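Local coordinates for protein geranyltranstransferase (Methylococcus capsulatus, PDB 3TS7) that probably acts as a farnesyl diphosphate synthase, a magnesium-dependent enzyme of the FPP/GGPP synthase family that lengthens isoprenoid chains by head-to-tail condensation, at residues R14-R19 with R54-Y59; T58-Q63 with A287-E292. All blocks are in the same frame, centred on the assembly; numbering follows the deposited sequence.

Interaction 1 (R14-R19 with R54-Y59); sequences RSSQER and RPLLTY. With PO4 (phosphate ion), chain E.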
loop_
_atom_site.group_PDB
_atom_site.type_symbol
_atom_site.label_atom_id
_atom_site.label_comp_id
_atom_site.label_asym_id
_atom_site.label_seq_id
_atom_site.Cartn_x
_atom_site.Cartn_y
_atom_site.Cartn_z
ATOM N N ARG B 14 2.771 -13.307 25.533
ATOM C CA ARG B 14 3.820 -14.224 25.102
ATOM C C ARG B 14 3.289 -15.156 24.019
ATOM O O ARG B 14 3.902 -15.288 22.966
ATOM C CB ARG B 14 4.335 -15.032 26.297
ATOM C CG ARG B 14 5.485 -16.001 25.983
ATOM C CD ARG B 14 5.425 -17.251 26.872
ATOM N NE ARG B 14 4.290 -18.120 26.538
ATOM C CZ ARG B 14 4.372 -19.253 25.838
ATOM N NH1 ARG B 14 3.275 -19.957 25.594
ATOM N NH2 ARG B 14 5.544 -19.693 25.386
ATOM N N SER B 15 2.129 -15.754 24.282
ATOM C CA SER B 15 1.473 -16.661 23.349
ATOM C C SER B 15 1.077 -15.999 22.011
ATOM O O SER B 15 1.295 -16.579 20.950
ATOM C CB SER B 15 0.270 -17.326 24.023
ATOM O OG SER B 15 -0.559 -17.957 23.073
ATOM N N SER B 16 0.512 -14.791 22.063
ATOM C CA SER B 16 0.107 -14.073 20.848
ATOM C C SER B 16 1.295 -13.631 20.000
ATOM O O SER B 16 1.217 -13.632 18.770
ATOM C CB SER B 16 -0.779 -12.871 21.180
ATOM O OG SER B 16 -2.034 -13.294 21.665
ATOM N N GLN B 17 2.390 -13.266 20.661
ATOM C CA GLN B 17 3.602 -12.861 19.966
ATOM C C GLN B 17 4.239 -14.024 19.196
ATOM O O GLN B 17 4.775 -13.822 18.110
ATOM C CB GLN B 17 4.600 -12.234 20.936
ATOM C CG GLN B 17 4.224 -10.812 21.341
ATOM C CD GLN B 17 5.137 -10.237 22.411
ATOM O OE1 GLN B 17 5.804 -10.973 23.134
ATOM N NE2 GLN B 17 5.166 -8.912 22.519
ATOM N N GLU B 18 4.164 -15.231 19.753
ATOM C CA GLU B 18 4.617 -16.426 19.047
ATOM C C GLU B 18 3.678 -16.803 17.904
ATOM O O GLU B 18 4.138 -17.161 16.815
ATOM C CB GLU B 18 4.778 -17.592 20.018
ATOM C CG GLU B 18 5.997 -17.455 20.937
ATOM C CD GLU B 18 5.904 -18.310 22.202
ATOM O OE1 GLU B 18 4.997 -19.171 22.293
ATOM O OE2 GLU B 18 6.742 -18.115 23.113
ATOM N N ARG B 19 2.371 -16.708 18.153
ATOM C CA ARG B 19 1.350 -17.000 17.141
ATOM C C ARG B 19 1.424 -16.036 15.950
ATOM O O ARG B 19 1.346 -16.468 14.797
ATOM C CB ARG B 19 -0.049 -16.998 17.750
ATOM C CG ARG B 19 -1.136 -17.316 16.758
ATOM C CD ARG B 19 -2.505 -17.135 17.349
ATOM N NE ARG B 19 -3.524 -17.526 16.378
ATOM C CZ ARG B 19 -4.293 -18.601 16.478
ATOM N NH1 ARG B 19 -4.186 -19.402 17.534
ATOM N NH2 ARG B 19 -5.187 -18.862 15.527
ATOM N N ARG B 54 0.029 -3.723 17.752
ATOM C CA ARG B 54 -1.179 -3.741 16.925
ATOM C C ARG B 54 -1.851 -5.128 16.792
ATOM O O ARG B 54 -3.077 -5.206 16.918
ATOM C CB ARG B 54 -0.962 -3.015 15.594
ATOM C CG ARG B 54 -0.773 -1.525 15.785
ATOM C CD ARG B 54 0.222 -0.971 14.807
ATOM N NE ARG B 54 0.655 0.361 15.209
ATOM C CZ ARG B 54 1.704 0.608 15.978
ATOM N NH1 ARG B 54 2.003 1.858 16.280
ATOM N NH2 ARG B 54 2.458 -0.381 16.433
ATOM N N PRO B 55 -1.069 -6.209 16.538
ATOM C CA PRO B 55 -1.609 -7.570 16.623
ATOM C C PRO B 55 -2.184 -7.928 17.982
ATOM O O PRO B 55 -3.207 -8.596 18.038
ATOM C CB PRO B 55 -0.377 -8.444 16.365
ATOM C CG PRO B 55 0.383 -7.650 15.385
ATOM C CD PRO B 55 0.251 -6.230 15.875
ATOM N N LEU B 56 -1.520 -7.509 19.061
ATOM C CA LEU B 56 -2.036 -7.775 20.415
ATOM C C LEU B 56 -3.405 -7.147 20.575
ATOM O O LEU B 56 -4.327 -7.800 21.055
ATOM C CB LEU B 56 -1.093 -7.257 21.488
ATOM C CG LEU B 56 0.214 -8.015 21.702
ATOM C CD1 LEU B 56 1.122 -7.225 22.637
ATOM C CD2 LEU B 56 -0.037 -9.406 22.222
ATOM N N LEU B 57 -3.547 -5.896 20.134
ATOM C CA LEU B 57 -4.857 -5.253 20.104
ATOM C C LEU B 57 -5.871 -6.030 19.272
ATOM O O LEU B 57 -7.005 -6.172 19.687
ATOM C CB LEU B 57 -4.755 -3.824 19.580
ATOM C CG LEU B 57 -4.138 -2.860 20.593
ATOM C CD1 LEU B 57 -3.762 -1.569 19.888
ATOM C CD2 LEU B 57 -5.123 -2.613 21.734
ATOM N N THR B 58 -5.472 -6.528 18.096
ATOM C CA THR B 58 -6.390 -7.339 17.286
ATOM C C THR B 58 -6.801 -8.633 18.027
ATOM O O THR B 58 -7.992 -8.923 18.156
ATOM C CB THR B 58 -5.790 -7.667 15.897
ATOM O OG1 THR B 58 -5.483 -6.435 15.222
ATOM C CG2 THR B 58 -6.799 -8.439 15.057
ATOM N N TYR B 59 -5.817 -9.380 18.514
ATOM C CA TYR B 59 -6.101 -10.636 19.202
ATOM C C TYR B 59 -6.888 -10.397 20.500
ATOM O O TYR B 59 -7.853 -11.098 20.775
ATOM C CB TYR B 59 -4.813 -11.409 19.487
ATOM C CG TYR B 59 -4.140 -12.049 18.267
ATOM C CD1 TYR B 59 -4.842 -12.909 17.410
ATOM C CD2 TYR B 59 -2.790 -11.821 18.011
ATOM C CE1 TYR B 59 -4.203 -13.508 16.306
ATOM C CE2 TYR B 59 -2.149 -12.404 16.928
ATOM C CZ TYR B 59 -2.859 -13.248 16.085
ATOM O OH TYR B 59 -2.178 -13.799 15.026
HETATM P P PO4 E . 5.239 1.116 18.696
HETATM O O1 PO4 E . 6.343 0.926 17.678
HETATM O O2 PO4 E . 4.696 -0.218 19.147
HETATM O O3 PO4 E . 5.787 1.830 19.900
HETATM O O4 PO4 E . 4.140 1.934 18.064
#

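Interaction 2 (T58-Q63 with A287-E292); sequences TYATGQ and ADLLRE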
loop_
_atom_site.group_PDB
_atom_site.type_symbol
_atom_site.label_atom_id
_atom_site.label_comp_id
_atom_site.label_asym_id
_atom_site.label_seq_id
_atom_site.Cartn_x
_atom_site.Cartn_y
_atom_site.Cartn_z
ATOM N N THR B 58 -5.472 -6.528 18.096
ATOM C CA THR B 58 -6.390 -7.339 17.286
ATOM C C THR B 58 -6.801 -8.633 18.027
ATOM O O THR B 58 -7.992 -8.923 18.156
ATOM C CB THR B 58 -5.790 -7.667 15.897
ATOM O OG1 THR B 58 -5.483 -6.435 15.222
ATOM C CG2 THR B 58 -6.799 -8.439 15.057
ATOM N N TYR B 59 -5.817 -9.380 18.514
ATOM C CA TYR B 59 -6.101 -10.636 19.202
ATOM C C TYR B 59 -6.888 -10.397 20.500
ATOM O O TYR B 59 -7.853 -11.098 20.775
ATOM C CB TYR B 59 -4.813 -11.409 19.487
ATOM C CG TYR B 59 -4.140 -12.049 18.267
ATOM C CD1 TYR B 59 -4.842 -12.909 17.410
ATOM C CD2 TYR B 59 -2.790 -11.821 18.011
ATOM C CE1 TYR B 59 -4.203 -13.508 16.306
ATOM C CE2 TYR B 59 -2.149 -12.404 16.928
ATOM C CZ TYR B 59 -2.859 -13.248 16.085
ATOM O OH TYR B 59 -2.178 -13.799 15.026
ATOM N N ALA B 60 -6.503 -9.383 21.274
ATOM C CA ALA B 60 -7.195 -9.111 22.547
ATOM C C ALA B 60 -8.619 -8.656 22.339
ATOM O O ALA B 60 -9.501 -9.060 23.084
ATOM C CB ALA B 60 -6.419 -8.087 23.392
ATOM N N THR B 61 -8.848 -7.820 21.328
ATOM C CA THR B 61 -10.202 -7.390 20.990
ATOM C C THR B 61 -11.058 -8.584 20.555
ATOM O O THR B 61 -12.195 -8.717 20.982
ATOM C CB THR B 61 -10.191 -6.328 19.864
ATOM O OG1 THR B 61 -9.450 -5.186 20.311
ATOM C CG2 THR B 61 -11.594 -5.904 19.479
ATOM N N GLY B 62 -10.496 -9.459 19.723
ATOM C CA GLY B 62 -11.232 -10.633 19.243
ATOM C C GLY B 62 -11.678 -11.565 20.358
ATOM O O GLY B 62 -12.821 -12.033 20.369
ATOM N N GLN B 63 -10.771 -11.821 21.293
ATOM C CA GLN B 63 -11.056 -12.652 22.464
ATOM C C GLN B 63 -12.167 -12.040 23.315
ATOM O O GLN B 63 -13.005 -12.762 23.861
ATOM C CB GLN B 63 -9.786 -12.871 23.299
ATOM C CG GLN B 63 -9.912 -13.974 24.315
ATOM C CD GLN B 63 -8.686 -14.124 25.152
ATOM O OE1 GLN B 63 -7.641 -14.573 24.679
ATOM N NE2 GLN B 63 -8.799 -13.762 26.417
ATOM N N ALA B 287 -13.547 -8.488 29.229
ATOM C CA ALA B 287 -12.760 -7.318 28.881
ATOM C C ALA B 287 -11.624 -7.006 29.859
ATOM O O ALA B 287 -10.959 -5.984 29.718
ATOM C CB ALA B 287 -13.672 -6.094 28.677
ATOM N N ASP B 288 -11.404 -7.871 30.853
ATOM C CA ASP B 288 -10.283 -7.691 31.789
ATOM C C ASP B 288 -8.943 -7.655 31.079
ATOM O O ASP B 288 -8.030 -6.932 31.499
ATOM C CB ASP B 288 -10.242 -8.778 32.867
ATOM C CG ASP B 288 -11.312 -8.587 33.913
ATOM O OD1 ASP B 288 -11.980 -7.522 33.882
ATOM O OD2 ASP B 288 -11.495 -9.497 34.751
ATOM N N LEU B 289 -8.834 -8.449 30.014
ATOM C CA LEU B 289 -7.663 -8.450 29.178
ATOM C C LEU B 289 -7.375 -7.059 28.605
ATOM O O LEU B 289 -6.232 -6.602 28.656
ATOM C CB LEU B 289 -7.824 -9.468 28.043
ATOM C CG LEU B 289 -6.536 -9.774 27.280
ATOM C CD1 LEU B 289 -5.515 -10.470 28.174
ATOM C CD2 LEU B 289 -6.875 -10.664 26.062
ATOM N N LEU B 290 -8.407 -6.394 28.095
ATOM C CA LEU B 290 -8.247 -5.026 27.555
ATOM C C LEU B 290 -7.941 -3.988 28.645
ATOM O O LEU B 290 -7.194 -3.030 28.412
ATOM C CB LEU B 290 -9.472 -4.613 26.752
ATOM C CG LEU B 290 -9.668 -5.398 25.437
ATOM C CD1 LEU B 290 -10.937 -4.951 24.781
ATOM C CD2 LEU B 290 -8.471 -5.195 24.497
ATOM N N ARG B 291 -8.495 -4.210 29.835
ATOM C CA ARG B 291 -8.231 -3.369 30.996
ATOM C C ARG B 291 -6.755 -3.409 31.368
ATOM O O ARG B 291 -6.139 -2.370 31.597
ATOM C CB ARG B 291 -9.136 -3.777 32.181
ATOM C CG ARG B 291 -10.596 -3.397 32.000
ATOM C CD ARG B 291 -11.543 -3.788 33.171
ATOM N NE ARG B 291 -12.930 -3.536 32.779
ATOM C CZ ARG B 291 -13.782 -4.447 32.315
ATOM N NH1 ARG B 291 -14.984 -4.082 31.940
ATOM N NH2 ARG B 291 -13.439 -5.720 32.212
ATOM N N GLU B 292 -6.178 -4.603 31.392
ATOM C CA GLU B 292 -4.767 -4.767 31.699
ATOM C C GLU B 292 -3.853 -4.333 30.551
ATOM O O GLU B 292 -2.746 -3.809 30.778
ATOM C CB GLU B 292 -4.479 -6.230 32.056
ATOM C CG GLU B 292 -5.168 -6.683 33.346
ATOM C CD GLU B 292 -4.562 -6.054 34.600
ATOM O OE1 GLU B 292 -5.319 -5.785 35.556
ATOM O OE2 GLU B 292 -3.332 -5.827 34.640
#

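Interaction 1 (R14-R19 with R54-Y59)
R19 and Y59 converge on a single acceptor, OD1 of D73, which takes a hydrogen bond from the phenol OH and a salt bridge from R19 NE, while R19 NH2 pairs with D70. With CG anti to the backbone N (chi1 -179°), R19 runs extended past the end of the ring; its CD lies 4.1 Å from Y59 CZ, and the guanidinium and ring planes stand 72° apart. The aromatic carbons thus pack against the arginine's methylenes, and the hydroxyl serves D73. A phenylalanine in place of Y59 would probably leave D73 OD1 with one donor fewer, held on this side by R19 NE.

Small S16 lets the axes of the two short segments approach to 9.9 Å: its CB is 3.7 Å from L56 CD2 and 3.9 Å from Y59 CD2, while its OG bonds back to F12 O in its own helix. Q17 reaches past L56, giving its amide NE2 to K51 O. R54, which does not touch 14-19, holds a phosphate at its guanidinium edge, NH1 to O4 at 2.8 Å (164°), with a weak second bond from NH2. The ion probably came from the crystallisation liquor, but its place is consistent with a diphosphate site, as in related synthases. The contact therefore joins a seam of small and apolar side chains to a cluster of R19 and Y59 with D70 and D73.

Interaction 2 (T58-Q63 with A287-E292)
A60 meets two leucines of the facing helix at once, and these apolar touches carry the contact. Its CB lies 3.7 Å from L289 CD2 and equally 3.7 Å from L290 CD2. The neighbouring leucines reach the same methyl by different torsions: L289 has CG anti to its N (chi1 -167°), whereas L290 has CG anti to its carbonyl carbon (chi1 -68°), which swings a side chain rooted on the helix flank inward. Alanine suits the place because a bare methyl lets branched leucines close in from the other helix; the CA atoms of A60 and L290 are 6.5 Å apart, and the axes of the short segments, whose N-to-C directions differ by 149° and so run roughly antiparallel, approach to 9.4 Å.

Mixed contacts border this apolar centre. L290 CD2 also lies 4.1 Å from the backbone N of T61, whose own side chain turns to V196 and A199 of helix 177-201 and bonds through OG1 to L57 O. At the exposed margin Q63 extends across L289 at about a right angle, its amide NE2 3.7 Å from L289 CD2; the flexible glutamine can shield a leucine methyl while keeping its polar end near solvent.

No hydrogen bond crosses between the segments; the polar partners lie to the side. L290 O accepts from Y217 OH. R291 NH2 bridges to D288 OD1 at 2.9 Å, and the guanidinium also reaches F283 O and G284 O, tying the start of helix 288-298 to the turn before it. This is helix-to-helix packing within the all-helical isoprenoid synthase fold: the join rests on the fit of methyl groups, while the charged D288 and R291 take no part in it.

Both contacts use helix 53-65, and their centres lie about 10 Å apart on the same side of the chain's centre. T58 and Y59 belong to both segment sets, but Y59 faces helix 5-27 in interaction 1, whereas A60, the next residue, faces helix 288-298 in interaction 2. Along the chain the order is 14-19, 54-63, then 287-292, so one helix, 53-65, joins elements from near the N-terminus and from late in the chain. F12 of helix 5-27 links the two, touching L56, Y59 and Q63. In this all-helical isoprenoid synthase fold, the helix carrying the phosphate-binding R54 is thereby packed against both helix 5-27 and helix 288-298.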